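Local coordinates for fibronectin-binding protein BBK32 (PDB 6N1L) that inhibits the classical complement pathway, probably by binding C1r, and also binds fibronectin, at residues 64-70 with 116-122. Sequence-based numbering, arbitrary orientation.
Sequences FTKEDLE and IKEQSNL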
# COMPACT_ATOMS: atom_id res chain seq x y z
N PHE A 64 -14.33 2.18 9.67
CA PHE A 64 -13.29 1.63 8.79
C PHE A 64 -13.75 0.29 8.23
O PHE A 64 -14.24 -0.57 8.97
CB PHE A 64 -11.98 1.47 9.58
CG PHE A 64 -11.36 2.78 9.98
CD1 PHE A 64 -11.72 3.41 11.17
CD2 PHE A 64 -10.42 3.41 9.16
CE1 PHE A 64 -11.16 4.62 11.53
CE2 PHE A 64 -9.86 4.63 9.51
CZ PHE A 64 -10.23 5.24 10.70
N THR A 65 -13.57 0.09 6.91
CA THR A 65 -14.08 -1.11 6.25
C THR A 65 -12.96 -1.94 5.65
O THR A 65 -11.94 -1.42 5.19
CB THR A 65 -15.09 -0.76 5.14
OG1 THR A 65 -14.44 -0.02 4.09
CG2 THR A 65 -16.23 0.07 5.69
N LYS A 66 -13.17 -3.26 5.65
CA LYS A 66 -12.31 -4.16 4.90
C LYS A 66 -12.42 -3.91 3.41
O LYS A 66 -11.43 -4.07 2.67
CB LYS A 66 -12.65 -5.61 5.22
CG LYS A 66 -11.79 -6.62 4.46
CD LYS A 66 -11.89 -7.98 5.08
CE LYS A 66 -10.51 -8.55 5.30
NZ LYS A 66 -10.54 -9.65 6.28
N GLU A 67 -13.61 -3.52 2.94
CA GLU A 67 -13.78 -3.15 1.53
C GLU A 67 -12.83 -2.03 1.14
O GLU A 67 -12.22 -2.07 0.06
CB GLU A 67 -15.23 -2.74 1.27
CG GLU A 67 -16.22 -3.90 1.25
CD GLU A 67 -16.75 -4.28 2.63
OE1 GLU A 67 -16.24 -3.77 3.65
OE2 GLU A 67 -17.69 -5.11 2.69
N ASP A 68 -12.69 -1.01 1.99
CA ASP A 68 -11.81 0.11 1.68
C ASP A 68 -10.35 -0.33 1.62
O ASP A 68 -9.59 0.12 0.76
CB ASP A 68 -12.01 1.22 2.71
CG ASP A 68 -11.02 2.35 2.56
OD1 ASP A 68 -11.07 3.07 1.53
OD2 ASP A 68 -10.19 2.53 3.48
N LEU A 69 -9.95 -1.19 2.56
CA LEU A 69 -8.59 -1.73 2.52
C LEU A 69 -8.37 -2.54 1.25
O LEU A 69 -7.31 -2.44 0.60
CB LEU A 69 -8.32 -2.58 3.77
CG LEU A 69 -6.99 -3.34 3.83
CD1 LEU A 69 -5.82 -2.37 3.77
CD2 LEU A 69 -6.87 -4.23 5.07
N GLU A 70 -9.37 -3.34 0.87
CA GLU A 70 -9.21 -4.18 -0.32
C GLU A 70 -9.19 -3.33 -1.59
O GLU A 70 -8.43 -3.62 -2.53
CB GLU A 70 -10.31 -5.24 -0.36
CG GLU A 70 -9.87 -6.59 0.21
CD GLU A 70 -11.01 -7.46 0.73
OE1 GLU A 70 -12.17 -7.00 0.70
OE2 GLU A 70 -10.75 -8.61 1.16
N ILE A 116 -4.83 -10.65 3.69
CA ILE A 116 -5.96 -9.84 4.14
C ILE A 116 -7.25 -10.64 4.09
O ILE A 116 -8.13 -10.47 4.95
CB ILE A 116 -6.06 -8.56 3.29
CG1 ILE A 116 -4.91 -7.61 3.63
CG2 ILE A 116 -7.40 -7.86 3.46
CD1 ILE A 116 -4.78 -6.49 2.64
N LYS A 117 -7.39 -11.54 3.11
CA LYS A 117 -8.61 -12.32 2.98
C LYS A 117 -8.79 -13.29 4.15
O LYS A 117 -9.92 -13.51 4.60
CB LYS A 117 -8.61 -13.07 1.65
CG LYS A 117 -9.10 -12.24 0.50
CD LYS A 117 -8.83 -12.93 -0.83
CE LYS A 117 -9.30 -12.06 -1.98
NZ LYS A 117 -8.80 -12.57 -3.29
N GLU A 118 -7.71 -13.86 4.66
CA GLU A 118 -7.79 -14.86 5.71
C GLU A 118 -7.90 -14.26 7.12
O GLU A 118 -7.74 -15.00 8.10
CB GLU A 118 -6.59 -15.81 5.63
CG GLU A 118 -5.27 -15.23 6.12
CD GLU A 118 -4.06 -16.05 5.67
OE1 GLU A 118 -4.21 -16.86 4.73
OE2 GLU A 118 -2.96 -15.88 6.24
N GLN A 119 -8.19 -12.96 7.24
CA GLN A 119 -8.29 -12.29 8.54
C GLN A 119 -9.69 -11.69 8.66
O GLN A 119 -10.02 -10.72 7.97
CB GLN A 119 -7.23 -11.20 8.68
CG GLN A 119 -5.82 -11.72 8.88
CD GLN A 119 -5.58 -12.30 10.26
OE1 GLN A 119 -6.47 -12.25 11.12
NE2 GLN A 119 -4.39 -12.85 10.49
N SER A 120 -10.51 -12.26 9.55
CA SER A 120 -11.85 -11.72 9.77
C SER A 120 -11.79 -10.34 10.42
O SER A 120 -12.59 -9.46 10.09
CB SER A 120 -12.65 -12.69 10.63
OG SER A 120 -11.85 -13.18 11.69
N ASN A 121 -10.85 -10.14 11.34
CA ASN A 121 -10.77 -8.90 12.10
C ASN A 121 -10.00 -7.85 11.30
O ASN A 121 -8.86 -8.09 10.90
CB ASN A 121 -10.09 -9.18 13.43
CG ASN A 121 -9.99 -7.94 14.30
OD1 ASN A 121 -9.01 -7.21 14.25
ND2 ASN A 121 -11.01 -7.73 15.13
N LEU A 122 -10.63 -6.68 11.10
CA LEU A 122 -10.04 -5.66 10.23
C LEU A 122 -8.72 -5.14 10.77
O LEU A 122 -7.74 -5.00 10.03
CB LEU A 122 -11.02 -4.49 10.03
CG LEU A 122 -10.48 -3.41 9.08
CD1 LEU A 122 -10.01 -4.03 7.76
CD2 LEU A 122 -11.49 -2.30 8.81
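K66, in the first turn of helix 66-87, stretches across to the loop that joins helix 93-117 to helix 122-147. Its CG stands anti to the backbone N (chi1 180°), which sends the chain out along the helix flank toward that loop. At the root of the side chain, K66 CB lies 4.0 Å from L122 CD1, the methyl that also rests against K66 CA at 3.7 Å. CG and CD carry the chain onward, and a bend at chi3 (-130°) turns the last two atoms toward the end of helix 93-117. There K66 CE touches the I116 side chain, 3.7 Å from I116 CG2. K66 NZ is placed 2.9 Å from I116 O, as for a hydrogen bond, but it is modelled too close to Q119 O for its position, and so the bond, to be certain.

Apolar contacts flank the carbon chain of this lysine. The two methyls of L122 divide the work: CD1 rests against K66 CA and CB, while L122 CD2 reaches back to the chain before the helix, 3.3 Å from F64 O and near F64 CB. One turn on from K66, L69 and I116 meet tip to tip, L69 CD2 being 3.9 Å from I116 CD1; Y126 and I129 of helix 122-147 extend this packing. The F64 ring packs against helix 9-44 instead, stacking with F37.

Both helix starts are capped locally, T65 OG1 accepting from D68 N and N121 OD1 from E124 N. The contact thus ties the start of helix 66-87 to the connection between helices 93-117 and 122-147 through leucine and isoleucine packing; if the ammonium group lies near its modelled place, the carbonyl end of helix 93-117 would probably favour its positive charge.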